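Local coordinates for uncharacterized hypothetical protein FTT_1539c (Francisella tularensis subsp. tularensis, PDB 4QVR), which is of unknown function but carries a DUF6844 domain and is made with a signal sequence, consistent with export from the cytoplasm, at residues N72-I77 / V320-D325; Q150-S155 / I400-I405. One frame throughout, in Å; residues are numbered along the deposited sequence.

In the fold
Both contacts bring together segments nearly 250 residues apart in sequence, yet they share no element of secondary structure and lie on opposite sides of the chain's centre, their own centres about 29 Å apart. Contact 1 sets helix 67-78 against strand 318-322, at the margin of the four-stranded antiparallel sheet, and every residue that touches there is buried. Contact 2 joins helix 134-159 to the start of helix 402-415 and is only partly buried. Their chemistry differs as well. In contact 1 an asparagine amide and a water meet backbone groups of the outermost strand; contact 2 is mostly aliphatic, with one serine bond to a carbonyl just ahead of the second helix.

Contact 1 (N72-I77 / V320-D325); sequences NLNNAI and VGFGED
Asn74 and Phe322 show how a single side-chain amide can read the backbone of a strand. The carboxamide lies alongside Phe322 and takes both of its peptide groups: OD1 accepts from Phe322 N at 3.1 Å, while ND2 donates to Phe322 O at 3.0 Å in a nearly straight bond (169°). Both bonds run in the plane of the acceptor carbonyl and use a lone pair, so the pair of them fixes the rotation of the amide. Asn74 CG stands beside its own backbone N (chi1 -79°), and from there the amide reaches across to the strand.

A bridging water adds a third polar link, donating to Leu73 O and to Val320 O, 2.8 and 2.9 Å from its oxygen.

Apolar contacts flank these bonds. Leu73 CD1 comes to the edge of the Phe322 ring, 4.0 Å from CE2, and Ile77 CD1 lies 3.9 Å from Gly321 CA, where the missing side chain permits so close an approach. Leu252 and Ile254 of strand 251-261 also touch Leu73. The whole is a helix packed across the outermost strand of an antiparallel sheet, with an asparagine amide pairing with strand backbone.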
loop_
_atom_site.group_PDB
_atom_site.type_symbol
_atom_site.label_atom_id
_atom_site.label_comp_id
_atom_site.label_asym_id
_atom_site.label_seq_id
_atom_site.Cartn_x
_atom_site.Cartn_y
_atom_site.Cartn_z
ATOM N N ASN A 72 -6.585 -16.001 -7.617
ATOM C CA ASN A 72 -5.299 -15.309 -7.464
ATOM C C ASN A 72 -5.259 -14.588 -6.129
ATOM O O ASN A 72 -4.320 -14.759 -5.345
ATOM C CB ASN A 72 -5.070 -14.280 -8.577
ATOM C CG ASN A 72 -5.074 -14.894 -9.964
ATOM O OD1 ASN A 72 -5.525 -14.270 -10.932
ATOM N ND2 ASN A 72 -4.589 -16.123 -10.067
ATOM N N LEU A 73 -6.283 -13.776 -5.873
ATOM C CA LEU A 73 -6.354 -13.028 -4.624
ATOM C C LEU A 73 -6.582 -13.953 -3.429
ATOM O O LEU A 73 -5.961 -13.751 -2.386
ATOM C CB LEU A 73 -7.399 -11.907 -4.701
ATOM C CG LEU A 73 -7.118 -10.883 -5.807
ATOM C CD1 LEU A 73 -8.099 -9.734 -5.749
ATOM C CD2 LEU A 73 -5.698 -10.351 -5.720
ATOM N N ASN A 74 -7.436 -14.975 -3.569
ATOM C CA ASN A 74 -7.661 -15.907 -2.453
ATOM C C ASN A 74 -6.440 -16.788 -2.178
ATOM O O ASN A 74 -6.097 -17.042 -1.021
ATOM C CB ASN A 74 -8.929 -16.768 -2.643
ATOM C CG ASN A 74 -10.227 -16.019 -2.303
ATOM O OD1 ASN A 74 -10.230 -14.815 -2.029
ATOM N ND2 ASN A 74 -11.334 -16.748 -2.296
ATOM N N ASN A 75 -5.774 -17.260 -3.221
ATOM C CA ASN A 75 -4.583 -18.093 -3.000
ATOM C C ASN A 75 -3.429 -17.313 -2.373
ATOM O O ASN A 75 -2.638 -17.888 -1.621
ATOM C CB ASN A 75 -4.123 -18.793 -4.282
ATOM C CG ASN A 75 -5.122 -19.834 -4.765
ATOM O OD1 ASN A 75 -6.069 -20.183 -4.050
ATOM N ND2 ASN A 75 -4.914 -20.340 -5.980
ATOM N N ALA A 76 -3.339 -16.020 -2.690
ATOM C CA ALA A 76 -2.301 -15.156 -2.142
ATOM C C ALA A 76 -2.504 -15.024 -0.622
ATOM O O ALA A 76 -1.546 -15.094 0.155
ATOM C CB ALA A 76 -2.319 -13.798 -2.823
ATOM N N ILE A 77 -3.761 -14.856 -0.211
ATOM C CA ILE A 77 -4.108 -14.801 1.201
ATOM C C ILE A 77 -3.690 -16.101 1.920
ATOM O O ILE A 77 -3.125 -16.056 3.015
ATOM C CB ILE A 77 -5.630 -14.583 1.389
ATOM C CG1 ILE A 77 -6.019 -13.167 0.948
ATOM C CG2 ILE A 77 -6.019 -14.793 2.844
ATOM C CD1 ILE A 77 -7.509 -12.916 0.938
ATOM N N VAL A 320 -7.726 -8.176 -0.337
ATOM C CA VAL A 320 -9.082 -8.340 -0.765
ATOM C C VAL A 320 -9.271 -9.799 -1.072
ATOM O O VAL A 320 -8.440 -10.424 -1.718
ATOM C CB VAL A 320 -9.435 -7.509 -2.006
ATOM C CG1 VAL A 320 -10.830 -7.853 -2.490
ATOM C CG2 VAL A 320 -9.355 -6.024 -1.685
ATOM N N GLY A 321 -10.376 -10.339 -0.583
ATOM C CA GLY A 321 -10.732 -11.718 -0.836
ATOM C C GLY A 321 -12.205 -11.782 -1.191
ATOM O O GLY A 321 -12.907 -10.754 -1.199
ATOM N N PHE A 322 -12.671 -12.995 -1.460
ATOM C CA PHE A 322 -14.062 -13.243 -1.854
ATOM C C PHE A 322 -14.534 -14.495 -1.144
ATOM O O PHE A 322 -13.885 -15.530 -1.235
ATOM C CB PHE A 322 -14.150 -13.412 -3.366
ATOM C CG PHE A 322 -13.636 -12.218 -4.141
ATOM C CD1 PHE A 322 -14.455 -11.122 -4.386
ATOM C CD2 PHE A 322 -12.330 -12.192 -4.624
ATOM C CE1 PHE A 322 -13.986 -10.036 -5.100
ATOM C CE2 PHE A 322 -11.860 -11.107 -5.334
ATOM C CZ PHE A 322 -12.685 -10.021 -5.574
ATOM N N GLY A 323 -15.648 -14.395 -0.419
ATOM C CA GLY A 323 -16.175 -15.528 0.360
ATOM C C GLY A 323 -17.037 -16.521 -0.407
ATOM O O GLY A 323 -17.201 -16.404 -1.625
ATOM N N GLU A 324 -17.569 -17.503 0.324
ATOM C CA GLU A 324 -18.450 -18.549 -0.228
ATOM C C GLU A 324 -19.497 -17.948 -1.164
ATOM O O GLU A 324 -19.612 -18.336 -2.326
ATOM C CB GLU A 324 -19.167 -19.289 0.915
ATOM C CG GLU A 324 -18.293 -20.206 1.774
ATOM C CD GLU A 324 -18.089 -21.595 1.178
ATOM O OE1 GLU A 324 -16.958 -22.122 1.278
ATOM O OE2 GLU A 324 -19.053 -22.166 0.609
ATOM N N ASP A 325 -20.231 -16.973 -0.636
ATOM C CA ASP A 325 -21.302 -16.268 -1.357
ATOM C C ASP A 325 -20.872 -15.379 -2.547
ATOM O O ASP A 325 -21.707 -14.661 -3.098
ATOM C CB ASP A 325 -22.084 -15.397 -0.355
ATOM C CG ASP A 325 -21.199 -14.353 0.350
ATOM O OD1 ASP A 325 -19.959 -14.410 0.203
ATOM O OD2 ASP A 325 -21.743 -13.484 1.063
HETATM O O HOH W 1 -5.570 -11.042 -1.893
#

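Contact 2 (Q150-S155 / I400-I405); sequences QAEYIS and IDATDI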
loop_
_atom_site.group_PDB
_atom_site.type_symbol
_atom_site.label_atom_id
_atom_site.label_comp_id
_atom_site.label_asym_id
_atom_site.label_seq_id
_atom_site.Cartn_x
_atom_site.Cartn_y
_atom_site.Cartn_z
ATOM N N GLN A 150 3.192 2.850 -3.764
ATOM C CA GLN A 150 2.147 3.701 -4.355
ATOM C C GLN A 150 2.723 4.831 -5.170
ATOM O O GLN A 150 2.228 5.156 -6.265
ATOM C CB GLN A 150 1.259 4.298 -3.288
ATOM C CG GLN A 150 0.346 3.267 -2.667
ATOM C CD GLN A 150 -0.483 3.797 -1.502
ATOM O OE1 GLN A 150 -0.244 4.868 -0.967
ATOM N NE2 GLN A 150 -1.437 3.002 -1.085
ATOM N N ALA A 151 3.796 5.400 -4.671
ATOM C CA ALA A 151 4.401 6.553 -5.322
ATOM C C ALA A 151 5.082 6.156 -6.622
ATOM O O ALA A 151 5.040 6.907 -7.614
ATOM C CB ALA A 151 5.371 7.240 -4.359
ATOM N N GLU A 152 5.679 4.967 -6.642
ATOM C CA GLU A 152 6.337 4.465 -7.852
ATOM C C GLU A 152 5.341 4.129 -8.953
ATOM O O GLU A 152 5.619 4.355 -10.137
ATOM C CB GLU A 152 7.259 3.295 -7.519
ATOM C CG GLU A 152 8.442 3.799 -6.691
ATOM C CD GLU A 152 9.462 2.745 -6.341
ATOM O OE1 GLU A 152 9.185 1.538 -6.516
ATOM O OE2 GLU A 152 10.552 3.140 -5.862
ATOM N N TYR A 153 4.186 3.605 -8.564
ATOM C CA TYR A 153 3.101 3.339 -9.500
ATOM C C TYR A 153 2.641 4.664 -10.127
ATOM O O TYR A 153 2.533 4.765 -11.325
ATOM C CB TYR A 153 1.922 2.630 -8.823
ATOM C CG TYR A 153 0.691 2.625 -9.687
ATOM C CD1 TYR A 153 0.584 1.783 -10.783
ATOM C CD2 TYR A 153 -0.371 3.459 -9.416
ATOM C CE1 TYR A 153 -0.546 1.797 -11.605
ATOM C CE2 TYR A 153 -1.493 3.476 -10.229
ATOM C CZ TYR A 153 -1.571 2.655 -11.324
ATOM O OH TYR A 153 -2.703 2.693 -12.123
ATOM N N ILE A 154 2.405 5.689 -9.316
ATOM C CA ILE A 154 1.984 6.986 -9.843
ATOM C C ILE A 154 3.015 7.574 -10.797
ATOM O O ILE A 154 2.678 8.066 -11.878
ATOM C CB ILE A 154 1.659 7.962 -8.696
ATOM C CG1 ILE A 154 0.403 7.458 -7.969
ATOM C CG2 ILE A 154 1.411 9.371 -9.238
ATOM C CD1 ILE A 154 0.117 8.178 -6.671
ATOM N N SER A 155 4.272 7.482 -10.408
ATOM C CA SER A 155 5.379 7.977 -11.208
ATOM C C SER A 155 5.422 7.264 -12.565
ATOM O O SER A 155 5.655 7.866 -13.597
ATOM C CB SER A 155 6.687 7.740 -10.441
ATOM O OG SER A 155 7.799 8.286 -11.120
ATOM N N ILE A 400 7.700 11.918 -13.272
ATOM C CA ILE A 400 7.789 12.738 -12.070
ATOM C C ILE A 400 8.483 11.903 -11.005
ATOM O O ILE A 400 8.199 10.719 -10.889
ATOM C CB ILE A 400 6.376 13.115 -11.563
ATOM C CG1 ILE A 400 5.553 13.775 -12.685
ATOM C CG2 ILE A 400 6.459 13.994 -10.317
ATOM C CD1 ILE A 400 6.185 15.014 -13.290
ATOM N N ASP A 401 9.377 12.518 -10.230
ATOM C CA ASP A 401 10.111 11.807 -9.179
ATOM C C ASP A 401 9.184 11.232 -8.130
ATOM O O ASP A 401 8.409 11.939 -7.519
ATOM C CB ASP A 401 11.149 12.718 -8.489
ATOM C CG ASP A 401 12.441 12.882 -9.297
ATOM O OD1 ASP A 401 12.758 11.997 -10.126
ATOM O OD2 ASP A 401 13.168 13.884 -9.077
ATOM N N ALA A 402 9.289 9.936 -7.919
ATOM C CA ALA A 402 8.485 9.238 -6.923
ATOM C C ALA A 402 8.785 9.745 -5.521
ATOM O O ALA A 402 7.916 9.730 -4.671
ATOM C CB ALA A 402 8.758 7.744 -6.993
ATOM N N THR A 403 10.019 10.176 -5.273
ATOM C CA THR A 403 10.393 10.677 -3.962
ATOM C C THR A 403 9.599 11.933 -3.606
ATOM O O THR A 403 9.272 12.161 -2.439
ATOM C CB THR A 403 11.893 10.928 -3.892
ATOM O OG1 THR A 403 12.296 11.694 -5.025
ATOM C CG2 THR A 403 12.627 9.606 -3.939
ATOM N N ASP A 404 9.280 12.737 -4.615
ATOM C CA ASP A 404 8.441 13.923 -4.420
ATOM C C ASP A 404 6.980 13.518 -4.125
ATOM O O ASP A 404 6.327 14.090 -3.249
ATOM C CB ASP A 404 8.495 14.812 -5.664
ATOM C CG ASP A 404 9.902 15.361 -5.933
ATOM O OD1 ASP A 404 10.643 15.649 -4.960
ATOM O OD2 ASP A 404 10.261 15.514 -7.121
ATOM N N ILE A 405 6.492 12.507 -4.844
ATOM C CA ILE A 405 5.122 12.040 -4.684
ATOM C C ILE A 405 4.924 11.416 -3.326
ATOM O O ILE A 405 3.878 11.565 -2.707
ATOM C CB ILE A 405 4.785 10.981 -5.755
ATOM C CG1 ILE A 405 4.840 11.627 -7.138
ATOM C CG2 ILE A 405 3.429 10.324 -5.492
ATOM C CD1 ILE A 405 4.777 10.648 -8.291
#
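Ala151 and Ser155, one helical turn apart, meet Ala402 and Ile405 in a close helix-helix contact, partly buried, between the long helix 134-159 and the first turn of helix 402-415. Small residues bring the backbones together: the CA atoms of Ala151 and Ala402 are 5.1 Å apart. Ala151 CB points at the other helix and rests against Ala402 O and the CG2 branch of Ile405, the latter at 3.8 Å. Ala402 CB touches both the Glu152 stem, at CG (4.0 Å), and Ser155 CB. The carboxylate of Glu152 is engaged on its own helix, in a salt bridge with Lys148.

Ile405 makes the largest single contribution to the interface. Its CG1 branch stands beside the backbone N (chi1 -64°) and carries CD1 over the backbone of the long helix, to 3.8 Å from Ala151 O and 3.7 Å from Ile154 CG2. The two isoleucine side chains cross at a slant. Ile154 therefore faces two helices, 402-415 through Ile405 and 224-246 through Leu241 and Phe245, in plain helix-helix packing, while Tyr153, on the same long helix, reaches Leu251 of strand 251-261.

The polar link comes just before the second helix begins, at Ile400, which is just ahead of the N-cap residue Asp401. With its OG anti to the backbone N (chi1 -176°), Ser155, beside Ala402, turns its hydroxyl to the carbonyl of Ile400, to which OG donates; the modelled OG to O separation of 2.5 Å is very short for such a bond, and its exact length is doubtful. Arg399 NH2 adds a weak bond to the same OG.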